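Local coordinates for general Secretion Pathway Protein (Vibrio vulnificus, PDB 4G54), which is a periplasmic part of the EpsAB fusion protein of the type II secretion system and probably binds peptidoglycan, at residues M132-T137 and I147-Q152; S22-M27 and L111-S116; R47-T50 and S56-I59. One frame throughout, in Å; residues are numbered along the deposited sequence.

Contact 1 (M132-T137 and I147-Q152); sequences MPLRET and IEVLDQ
Leu-134 lays its isobutyl end over the side of helix 145-158, overlapping Val-149 and the backbone at the start of Leu-150. Its CD1 sits 3.7 Å from Leu-150 N and 3.9 Å from Leu-150 CB, so this methyl rests on the helix backbone as much as on a side chain. The side chains of Leu-134 and Val-149 run past one another in opposite directions, and Val-149 CG1 lies 4.0 Å from Leu-134 CD1. Val-149 CG1, held anti to its own backbone N (chi1 172°), also meets Pro-133 CG at 4.0 Å. The helix belongs to the putative peptidoglycan-binding domain, and the loop packed on it directly follows strand 125-131 of the antiparallel sheet; the contact is apolar packing at the junction between the two parts of the chain. Leu-150 also touches Leu-172 of helix 170-182 and Leu-196 and Leu-199 of helix 193-202. On the loop side, Gln-200 OE1 accepts a hydrogen bond from Leu-134 N. The loop is further braced by Arg-135, whose NE reaches back to Met-132 O at 2.9 Å with an N-H...O angle of 164°, Met-132 O lying close to the guanidinium plane.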
ATOM      1  N   MET A 132      -1.793  -0.161  -8.005  1.00 16.24           N
ATOM      2  CA  MET A 132      -2.660   0.863  -8.659  1.00 15.68           C
ATOM      3  C   MET A 132      -2.858   0.427 -10.079  1.00 16.49           C
ATOM      4  O   MET A 132      -2.316   1.005 -10.993  1.00 16.87           O
ATOM      5  CB  MET A 132      -2.021   2.268  -8.521  1.00 18.22           C
ATOM      6  CG  MET A 132      -3.095   3.249  -9.053  1.00 15.99           C
ATOM      7  SD  MET A 132      -2.394   4.908  -8.640  1.00 27.91           S
ATOM      8  CE  MET A 132      -3.718   5.802  -9.356  1.00 25.94           C
ATOM      9  N   PRO A 133      -3.724  -0.561 -10.320  1.00 15.28           N
ATOM     10  CA  PRO A 133      -4.005  -1.013 -11.682  1.00 15.82           C
ATOM     11  C   PRO A 133      -4.800  -0.055 -12.543  1.00 16.19           C
ATOM     12  O   PRO A 133      -4.752  -0.193 -13.781  1.00 19.17           O
ATOM     13  CB  PRO A 133      -4.813  -2.270 -11.451  1.00 17.42           C
ATOM     14  CG  PRO A 133      -5.570  -2.072 -10.142  1.00 17.92           C
ATOM     15  CD  PRO A 133      -4.392  -1.416  -9.344  1.00 15.82           C
ATOM     16  N   LEU A 134      -5.474   0.933 -11.905  1.00 16.36           N
ATOM     17  CA  LEU A 134      -6.331   1.857 -12.663  1.00 15.82           C
ATOM     18  C   LEU A 134      -5.695   3.221 -12.722  1.00 16.11           C
ATOM     19  O   LEU A 134      -5.569   3.915 -11.680  1.00 17.61           O
ATOM     20  CB  LEU A 134      -7.748   1.974 -12.081  1.00 16.02           C
ATOM     21  CG  LEU A 134      -8.409   0.628 -11.846  1.00 15.90           C
ATOM     22  CD1 LEU A 134      -9.919   0.866 -11.313  1.00 17.55           C
ATOM     23  CD2 LEU A 134      -8.511  -0.108 -13.235  1.00 19.03           C
ATOM     24  N   ARG A 135      -5.179   3.563 -13.885  1.00 16.72           N
ATOM     25  CA  ARG A 135      -4.349   4.780 -13.980  1.00 17.39           C
ATOM     26  C   ARG A 135      -4.894   5.709 -15.033  1.00 16.04           C
ATOM     27  O   ARG A 135      -4.201   6.686 -15.375  1.00 17.57           O
ATOM     28  CB  ARG A 135      -2.914   4.411 -14.443  1.00 20.04           C
ATOM     29  CG  ARG A 135      -2.232   3.430 -13.453  1.00 25.67           C
ATOM     30  CD  ARG A 135      -1.179   4.039 -12.721  1.00 28.16           C
ATOM     31  NE  ARG A 135      -0.465   3.042 -11.901  1.00 22.20           N
ATOM     32  CZ  ARG A 135       0.829   3.029 -11.745  1.00 21.92           C
ATOM     33  NH1 ARG A 135       1.579   3.944 -12.389  1.00 23.79           N
ATOM     34  NH2 ARG A 135       1.390   2.113 -10.894  1.00 19.57           N
ATOM     35  N   GLU A 136      -6.087   5.402 -15.563  1.00 15.23           N
ATOM     36  CA  GLU A 136      -6.753   6.286 -16.535  1.00 15.46           C
ATOM     37  C   GLU A 136      -8.204   6.567 -16.149  1.00 15.93           C
ATOM     38  O   GLU A 136      -8.871   5.717 -15.489  1.00 15.98           O
ATOM     39  CB  GLU A 136      -6.773   5.613 -17.918  1.00 17.09           C
ATOM     40  CG  GLU A 136      -5.352   5.483 -18.374  1.00 22.45           C
ATOM     41  CD  GLU A 136      -5.196   4.789 -19.726  1.00 32.55           C
ATOM     42  OE1 GLU A 136      -5.925   5.099 -20.686  1.00 38.18           O
ATOM     43  OE2 GLU A 136      -4.189   4.033 -19.871  1.00 36.32           O
ATOM     44  N   THR A 137      -8.713   7.731 -16.569  1.00 14.86           N
ATOM     45  CA  THR A 137     -10.049   8.058 -16.143  1.00 14.38           C
ATOM     46  C   THR A 137     -11.109   7.136 -16.691  1.00 14.68           C
ATOM     47  O   THR A 137     -11.093   6.831 -17.900  1.00 16.84           O
ATOM     48  CB  THR A 137     -10.315   9.522 -16.588  1.00 14.80           C
ATOM     49  OG1 THR A 137      -9.384  10.339 -15.846  1.00 16.57           O
ATOM     50  CG2 THR A 137     -11.722   9.948 -16.296  1.00 15.47           C
ATOM     51  N   ILE A 147     -13.359  -1.716 -15.689  1.00 18.71           N
ATOM     52  CA  ILE A 147     -14.610  -1.382 -14.999  1.00 18.35           C
ATOM     53  C   ILE A 147     -14.907  -2.468 -13.975  1.00 18.92           C
ATOM     54  O   ILE A 147     -15.323  -2.139 -12.838  1.00 17.64           O
ATOM     55  CB  ILE A 147     -15.747  -1.256 -15.987  1.00 18.75           C
ATOM     56  CG1 ILE A 147     -15.494  -0.167 -17.040  1.00 21.82           C
ATOM     57  CG2 ILE A 147     -17.036  -0.940 -15.217  1.00 19.06           C
ATOM     58  CD1 ILE A 147     -14.879   1.161 -16.558  1.00 24.40           C
ATOM     59  N   GLU A 148     -14.613  -3.729 -14.279  1.00 20.67           N
ATOM     60  CA  GLU A 148     -14.834  -4.777 -13.296  1.00 20.20           C
ATOM     61  C   GLU A 148     -13.960  -4.566 -12.100  1.00 18.83           C
ATOM     62  O   GLU A 148     -14.363  -4.799 -10.924  1.00 20.36           O
ATOM     63  CB  GLU A 148     -14.511  -6.177 -13.898  1.00 23.78           C
ATOM     64  CG  GLU A 148     -15.219  -6.421 -15.201  1.00 31.54           C
ATOM     65  CD  GLU A 148     -14.760  -7.710 -15.926  1.00 41.62           C
ATOM     66  OE1 GLU A 148     -13.736  -8.332 -15.559  1.00 43.57           O
ATOM     67  OE2 GLU A 148     -15.463  -8.072 -16.898  1.00 46.09           O
ATOM     68  N   VAL A 149     -12.691  -4.150 -12.330  1.00 18.93           N
ATOM     69  CA  VAL A 149     -11.828  -3.849 -11.218  1.00 17.77           C
ATOM     70  C   VAL A 149     -12.242  -2.632 -10.351  1.00 17.96           C
ATOM     71  O   VAL A 149     -12.258  -2.731  -9.131  1.00 17.58           O
ATOM     72  CB  VAL A 149     -10.358  -3.551 -11.747  1.00 19.56           C
ATOM     73  CG1 VAL A 149      -9.450  -3.034 -10.629  1.00 19.44           C
ATOM     74  CG2 VAL A 149      -9.798  -4.862 -12.310  1.00 23.60           C
ATOM     75  N   LEU A 150     -12.743  -1.569 -11.018  1.00 16.03           N
ATOM     76  CA  LEU A 150     -13.376  -0.415 -10.333  1.00 13.76           C
ATOM     77  C   LEU A 150     -14.534  -0.884  -9.425  1.00 14.03           C
ATOM     78  O   LEU A 150     -14.569  -0.529  -8.228  1.00 15.90           O
ATOM     79  CB  LEU A 150     -13.852   0.617 -11.417  1.00 15.23           C
ATOM     80  CG  LEU A 150     -14.546   1.756 -10.723  1.00 14.78           C
ATOM     81  CD1 LEU A 150     -13.753   2.497  -9.670  1.00 16.26           C
ATOM     82  CD2 LEU A 150     -15.061   2.728 -11.836  1.00 15.22           C
ATOM     83  N   ASP A 151     -15.344  -1.775 -10.006  1.00 16.86           N
ATOM     84  CA  ASP A 151     -16.568  -2.246  -9.311  1.00 16.61           C
ATOM     85  C   ASP A 151     -16.055  -2.994  -8.017  1.00 17.24           C
ATOM     86  O   ASP A 151     -16.572  -2.756  -6.880  1.00 16.57           O
ATOM     87  CB  ASP A 151     -17.293  -3.106 -10.299  1.00 16.42           C
ATOM     88  CG  ASP A 151     -18.614  -3.743  -9.756  1.00 21.94           C
ATOM     89  OD1 ASP A 151     -19.307  -3.111  -8.929  1.00 19.88           O
ATOM     90  OD2 ASP A 151     -18.875  -4.902 -10.217  1.00 22.54           O
ATOM     91  N   GLN A 152     -15.060  -3.861  -8.162  1.00 16.91           N
ATOM     92  CA  GLN A 152     -14.610  -4.636  -7.045  1.00 18.37           C
ATOM     93  C   GLN A 152     -13.961  -3.750  -5.983  1.00 16.17           C
ATOM     94  O   GLN A 152     -14.197  -3.987  -4.755  1.00 17.83           O
ATOM     95  CB  GLN A 152     -13.567  -5.691  -7.523  1.00 19.67           C
ATOM     96  CG  GLN A 152     -14.291  -6.710  -8.425  1.00 22.33           C
ATOM     97  CD  GLN A 152     -15.256  -7.676  -7.644  1.00 38.61           C
ATOM     98  OE1 GLN A 152     -15.094  -7.922  -6.423  1.00 43.30           O
ATOM     99  NE2 GLN A 152     -16.290  -8.225  -8.373  1.00 42.40           N
TER

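Contact 2 (S22-M27 and L111-S116); sequences SAVARM and LTFTVS
Val-24 meets the ring of Phe-113 with both of its methyls, its side chain and the ring arriving from opposite directions. CG2 of Val-24 comes to 3.5 Å from Phe-113 CZ, and CG1 of Val-24 lies 3.7 Å from the same ring carbon; both methyls lie on one side of the ring plane, gathered at CZ. The approach of CG2 to the ring is oblique. Both side chains meet with chi1 off the staggered positions, -130° in Val-24 and -104° in Phe-113.

Beside this pair, Leu-111 sends CD1 onto the short 3-10 turn of residues 22-24. This methyl is 4.0 Å from Val-24 CA, 4.1 Å from Val-24 CG1 and 4.2 Å from Ala-23 CB, and therefore covers backbone and side chains alike. The contact is wholly apolar. Leu-111 and Phe-113 are two residues apart on strand 110-114 and project from the same side of it, which is why one small turn can meet both. Within the turn, the bond from Ala-25 N to Ser-22 O, 3.2 Å, closes the backbone that presents Ala-23 and Val-24.

Strand 110-114 is fixed in turn by backbone bonds from Leu-111 to Leu-104 and from Phe-113 to Val-102, and Leu-104 also touches both Val-24 and Phe-113, continuing the apolar patch onto strand 101-105. The N-terminal segment, tied also by Arg-26 NH1 to Thr-106 O, thus packs on an outermost strand of the six-stranded antiparallel sheet, with helix 30-40 following the turn along the chain and Thr-114 capping helix 115-121 at the strand's other end.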
ATOM      1  N   SER A  22      20.163  -1.613  17.723  1.00 51.99           N
ATOM      2  CA  SER A  22      20.842  -1.899  16.445  1.00 49.82           C
ATOM      3  C   SER A  22      20.086  -2.951  15.547  1.00 46.34           C
ATOM      4  O   SER A  22      20.244  -2.942  14.334  1.00 45.26           O
ATOM      5  CB  SER A  22      22.347  -2.217  16.643  1.00 52.63           C
ATOM      6  OG  SER A  22      22.577  -3.549  17.092  1.00 57.27           O
ATOM      7  N   ALA A  23      19.286  -3.842  16.149  1.00 43.38           N
ATOM      8  CA  ALA A  23      18.491  -4.824  15.370  1.00 40.73           C
ATOM      9  C   ALA A  23      17.539  -4.133  14.390  1.00 37.86           C
ATOM     10  O   ALA A  23      17.245  -4.724  13.332  1.00 35.75           O
ATOM     11  CB  ALA A  23      17.684  -5.700  16.274  1.00 41.16           C
ATOM     12  N   VAL A  24      17.035  -2.941  14.740  1.00 37.40           N
ATOM     13  CA  VAL A  24      16.040  -2.290  13.863  1.00 37.17           C
ATOM     14  C   VAL A  24      16.636  -1.838  12.599  1.00 37.75           C
ATOM     15  O   VAL A  24      15.891  -1.627  11.614  1.00 37.36           O
ATOM     16  CB  VAL A  24      15.438  -0.967  14.395  1.00 38.16           C
ATOM     17  CG1 VAL A  24      13.904  -0.998  14.306  1.00 37.33           C
ATOM     18  CG2 VAL A  24      16.003  -0.516  15.677  1.00 44.16           C
ATOM     19  N   ALA A  25      17.946  -1.590  12.630  1.00 40.13           N
ATOM     20  CA  ALA A  25      18.704  -0.979  11.537  1.00 40.51           C
ATOM     21  C   ALA A  25      19.427  -1.982  10.656  1.00 40.99           C
ATOM     22  O   ALA A  25      20.474  -1.666  10.080  1.00 43.36           O
ATOM     23  CB  ALA A  25      19.730  -0.003  12.112  1.00 42.60           C
ATOM     24  N   ARG A  26      18.905  -3.205  10.562  1.00 37.57           N
ATOM     25  CA  ARG A  26      19.493  -4.196   9.698  1.00 35.90           C
ATOM     26  C   ARG A  26      19.605  -3.856   8.168  1.00 34.54           C
ATOM     27  O   ARG A  26      20.630  -4.153   7.541  1.00 35.73           O
ATOM     28  CB  ARG A  26      18.689  -5.485   9.859  1.00 35.09           C
ATOM     29  CG  ARG A  26      19.210  -6.524   8.974  1.00 40.20           C
ATOM     30  CD  ARG A  26      18.666  -7.906   9.276  1.00 43.08           C
ATOM     31  NE  ARG A  26      19.083  -8.802   8.204  1.00 44.87           N
ATOM     32  CZ  ARG A  26      18.546  -8.824   6.972  1.00 44.88           C
ATOM     33  NH1 ARG A  26      17.525  -8.030   6.642  1.00 35.93           N
ATOM     34  NH2 ARG A  26      19.035  -9.676   6.071  1.00 45.25           N
ATOM     35  N   MET A  27      18.513  -3.350   7.581  1.00 30.33           N
ATOM     36  CA  MET A  27      18.448  -3.106   6.147  1.00 27.99           C
ATOM     37  C   MET A  27      18.968  -1.716   5.929  1.00 28.62           C
ATOM     38  O   MET A  27      18.456  -0.710   6.487  1.00 28.58           O
ATOM     39  CB  MET A  27      16.992  -3.185   5.638  1.00 24.76           C
ATOM     40  CG  MET A  27      16.489  -4.617   5.762  1.00 25.05           C
ATOM     41  SD  MET A  27      14.901  -4.994   5.013  1.00 26.05           S
ATOM     42  CE  MET A  27      13.774  -3.971   6.009  1.00 24.00           C
ATOM     43  N   LEU A 111       9.856  -6.894  15.550  1.00 25.88           N
ATOM     44  CA  LEU A 111      10.043  -6.042  16.757  1.00 28.07           C
ATOM     45  C   LEU A 111       8.844  -5.130  17.056  1.00 28.27           C
ATOM     46  O   LEU A 111       8.150  -4.676  16.159  1.00 27.74           O
ATOM     47  CB  LEU A 111      11.244  -5.074  16.579  1.00 29.63           C
ATOM     48  CG  LEU A 111      12.511  -5.776  16.085  1.00 35.28           C
ATOM     49  CD1 LEU A 111      13.649  -4.789  15.846  1.00 35.97           C
ATOM     50  CD2 LEU A 111      12.918  -6.877  17.008  1.00 40.81           C
ATOM     51  N   THR A 112       8.623  -4.852  18.347  1.00 29.13           N
ATOM     52  CA  THR A 112       7.612  -3.888  18.743  1.00 29.61           C
ATOM     53  C   THR A 112       8.332  -2.695  19.352  1.00 29.41           C
ATOM     54  O   THR A 112       9.152  -2.879  20.266  1.00 30.76           O
ATOM     55  CB  THR A 112       6.633  -4.499  19.760  1.00 32.73           C
ATOM     56  OG1 THR A 112       5.899  -5.519  19.070  1.00 35.82           O
ATOM     57  CG2 THR A 112       5.607  -3.468  20.206  1.00 36.64           C
ATOM     58  N   PHE A 113       8.013  -1.507  18.883  1.00 26.45           N
ATOM     59  CA  PHE A 113       8.608  -0.269  19.434  1.00 26.74           C
ATOM     60  C   PHE A 113       7.500   0.524  20.038  1.00 26.29           C
ATOM     61  O   PHE A 113       6.410   0.633  19.466  1.00 27.03           O
ATOM     62  CB  PHE A 113       9.148   0.530  18.243  1.00 28.35           C
ATOM     63  CG  PHE A 113      10.638   0.481  18.082  1.00 27.89           C
ATOM     64  CD1 PHE A 113      11.388  -0.580  18.522  1.00 34.10           C
ATOM     65  CD2 PHE A 113      11.252   1.498  17.349  1.00 33.15           C
ATOM     66  CE1 PHE A 113      12.765  -0.605  18.314  1.00 36.82           C
ATOM     67  CE2 PHE A 113      12.622   1.480  17.150  1.00 33.48           C
ATOM     68  CZ  PHE A 113      13.362   0.433  17.696  1.00 31.13           C
ATOM     69  N   THR A 114       7.807   1.198  21.171  1.00 25.03           N
ATOM     70  CA  THR A 114       6.893   2.199  21.702  1.00 25.50           C
ATOM     71  C   THR A 114       6.967   3.478  20.839  1.00 23.67           C
ATOM     72  O   THR A 114       7.863   3.631  20.011  1.00 22.98           O
ATOM     73  CB  THR A 114       7.314   2.595  23.124  1.00 26.47           C
ATOM     74  OG1 THR A 114       8.606   3.209  23.075  1.00 28.01           O
ATOM     75  CG2 THR A 114       7.420   1.369  24.020  1.00 31.02           C
ATOM     76  N   VAL A 115       6.030   4.395  21.041  1.00 24.85           N
ATOM     77  CA  VAL A 115       6.080   5.702  20.350  1.00 26.51           C
ATOM     78  C   VAL A 115       7.433   6.379  20.629  1.00 24.73           C
ATOM     79  O   VAL A 115       8.095   6.898  19.728  1.00 25.28           O
ATOM     80  CB  VAL A 115       4.987   6.642  20.859  1.00 30.77           C
ATOM     81  CG1 VAL A 115       5.007   7.952  20.056  1.00 31.85           C
ATOM     82  CG2 VAL A 115       3.709   6.028  20.601  1.00 32.01           C
ATOM     83  N   SER A 116       7.832   6.387  21.906  1.00 25.05           N
ATOM     84  CA  SER A 116       9.109   6.997  22.244  1.00 25.16           C
ATOM     85  C   SER A 116      10.275   6.394  21.450  1.00 24.47           C
ATOM     86  O   SER A 116      11.090   7.115  20.888  1.00 25.95           O
ATOM     87  CB  SER A 116       9.348   6.902  23.738  1.00 24.07           C
ATOM     88  OG  SER A 116      10.552   7.516  24.069  1.00 24.91           O
TER

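Contact 3 (R47-T50 and S56-I59); sequences RIDT and STSI
Thr-57 meets Asp-49 within the loop that joins strands 43-44 and 60-66, in the region assigned to the GspA peptidase C39-like family. Starting at CB of Thr-57, the nearest atom of Asp-49 is OD1, at 3.7 Å. OG1 then branches between the backbone N and the carbonyl carbon (chi1 39°) and donates to Asp-49 OD1 at 2.8 Å. The carboxylate oxygen is met on its anti side, with OG1 lying 30° out of the carboxylate plane. The other branch, CG2 of Thr-57, presses on CG2 of Ile-48 at 3.3 Å, tighter than usual for two carbons; these two side chains cross at about a right angle. Asp-49 OD1 also forms a salt bridge with Arg-237, whose NH1 bonds to Thr-57 O as well, so the arginine links both sides of the contact and probably helps to keep the aspartate ionised. The second carboxylate oxygen, OD2, accepts from Thr-46 N and limits the group's rotation. Ser-58 OG, engaged with Phe-60 N, approaches the aspartate through a shared water. That water donates to Asp-49 OD1 at 2.8 Å and lies 2.7 Å from Ser-58 OG.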
ATOM      1  N   ARG A  47      15.514  -5.885  -9.245  1.00 24.92           N
ATOM      2  CA  ARG A  47      16.295  -4.687  -8.998  1.00 25.32           C
ATOM      3  C   ARG A  47      15.643  -3.411  -9.600  1.00 26.18           C
ATOM      4  O   ARG A  47      15.867  -2.265  -9.088  1.00 26.22           O
ATOM      5  CB  ARG A  47      17.719  -4.891  -9.495  0.50 28.11           C
ATOM      6  CG  ARG A  47      18.726  -4.321  -8.579  0.50 31.16           C
ATOM      7  CD  ARG A  47      20.016  -4.093  -9.413  0.50 33.76           C
ATOM      8  NE  ARG A  47      21.160  -4.999  -9.245  0.50 40.22           N
ATOM      9  CZ  ARG A  47      21.327  -5.987  -8.363  0.50 40.34           C
ATOM     10  NH1 ARG A  47      20.400  -6.313  -7.475  0.50 38.67           N
ATOM     11  NH2 ARG A  47      22.467  -6.666  -8.397  0.50 41.88           N
ATOM     12  N   ILE A  48      14.952  -3.552 -10.737  1.00 23.21           N
ATOM     13  CA  ILE A  48      14.286  -2.371 -11.334  1.00 24.06           C
ATOM     14  C   ILE A  48      13.131  -1.888 -10.444  1.00 23.11           C
ATOM     15  O   ILE A  48      12.972  -0.632 -10.197  1.00 26.62           O
ATOM     16  CB  ILE A  48      13.853  -2.689 -12.741  1.00 25.58           C
ATOM     17  CG1 ILE A  48      15.077  -2.842 -13.614  1.00 28.48           C
ATOM     18  CG2 ILE A  48      13.043  -1.602 -13.325  1.00 27.60           C
ATOM     19  CD1 ILE A  48      15.911  -1.555 -13.682  1.00 37.23           C
ATOM     20  N   ASP A  49      12.387  -2.844  -9.860  1.00 19.40           N
ATOM     21  CA  ASP A  49      11.270  -2.491  -9.066  1.00 20.27           C
ATOM     22  C   ASP A  49      11.680  -1.780  -7.813  1.00 22.76           C
ATOM     23  O   ASP A  49      10.947  -0.911  -7.299  1.00 25.84           O
ATOM     24  CB  ASP A  49      10.527  -3.784  -8.668  1.00 21.48           C
ATOM     25  CG  ASP A  49       9.991  -4.496  -9.885  1.00 22.20           C
ATOM     26  OD1 ASP A  49       9.182  -3.891 -10.677  1.00 23.89           O
ATOM     27  OD2 ASP A  49      10.332  -5.674 -10.063  1.00 22.52           O
ATOM     28  N   THR A  50      12.827  -2.108  -7.250  1.00 20.25           N
ATOM     29  CA  THR A  50      13.138  -1.469  -5.989  1.00 20.43           C
ATOM     30  C   THR A  50      13.915  -0.159  -6.070  1.00 22.38           C
ATOM     31  O   THR A  50      14.379   0.357  -5.038  1.00 22.48           O
ATOM     32  CB  THR A  50      13.914  -2.494  -5.091  1.00 20.29           C
ATOM     33  OG1 THR A  50      15.093  -2.916  -5.796  1.00 22.35           O
ATOM     34  CG2 THR A  50      13.067  -3.652  -4.772  1.00 23.37           C
ATOM     35  N   SER A  56       6.483   3.648 -13.263  1.00 23.16           N
ATOM     36  CA  SER A  56       6.318   2.311 -12.700  1.00 23.54           C
ATOM     37  C   SER A  56       6.668   1.258 -13.744  1.00 23.57           C
ATOM     38  O   SER A  56       6.446   1.402 -14.906  1.00 25.18           O
ATOM     39  CB  SER A  56       4.835   2.121 -12.301  1.00 25.35           C
ATOM     40  OG  SER A  56       4.354   3.212 -11.497  1.00 29.58           O
ATOM     41  N   THR A  57       7.149   0.137 -13.222  1.00 24.75           N
ATOM     42  CA  THR A  57       7.513  -1.011 -13.988  1.00 23.56           C
ATOM     43  C   THR A  57       6.504  -2.155 -13.790  1.00 22.48           C
ATOM     44  O   THR A  57       6.597  -3.223 -14.478  1.00 23.67           O
ATOM     45  CB  THR A  57       8.947  -1.544 -13.482  1.00 26.47           C
ATOM     46  OG1 THR A  57       9.046  -1.448 -12.022  1.00 29.82           O
ATOM     47  CG2 THR A  57       9.981  -0.580 -14.141  1.00 31.22           C
ATOM     48  N   SER A  58       5.533  -1.945 -12.887  1.00 19.69           N
ATOM     49  CA  SER A  58       4.468  -2.952 -12.652  1.00 17.27           C
ATOM     50  C   SER A  58       3.223  -2.119 -12.269  1.00 18.93           C
ATOM     51  O   SER A  58       3.301  -0.860 -12.333  1.00 18.43           O
ATOM     52  CB  SER A  58       4.838  -3.874 -11.468  1.00 18.40           C
ATOM     53  OG  SER A  58       4.688  -3.193 -10.211  1.00 20.17           O
ATOM     54  N   ILE A  59       2.128  -2.774 -11.869  1.00 18.68           N
ATOM     55  CA  ILE A  59       0.941  -1.995 -11.455  1.00 18.26           C
ATOM     56  C   ILE A  59       1.168  -1.283 -10.114  1.00 17.93           C
ATOM     57  O   ILE A  59       0.398  -0.427  -9.757  1.00 17.94           O
ATOM     58  CB  ILE A  59      -0.332  -2.817 -11.391  1.00 19.41           C
ATOM     59  CG1 ILE A  59      -0.155  -3.941 -10.349  1.00 23.24           C
ATOM     60  CG2 ILE A  59      -0.532  -3.393 -12.854  1.00 21.49           C
ATOM     61  CD1 ILE A  59      -1.475  -4.470  -9.712  1.00 33.05           C
TER
HETATM   62  O   HOH W   1       7.147  -2.368  -9.474  1.00 16.67           O

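In the fold
Contacts 1 and 3 adjoin, their centres 19 Å apart: the loop 132-137 reaches back to the end of 56-59, where Met-132 N lies 2.8 Å and Arg-135 NH2 3.0 Å from Ile-59 O, both probable hydrogen bonds. Arg-135 NH1 also bonds Ser-56 OG, joining the loop before strand 60-66 to the loop that leads to helix 145-158. Contact 2 lies far off in space, about 37 Å from contact 1 between centres and on the opposite side of the chain's centre. Contact 3 is nested in the loop closed by contact 2, yet their nearest atoms remain about 10 Å apart.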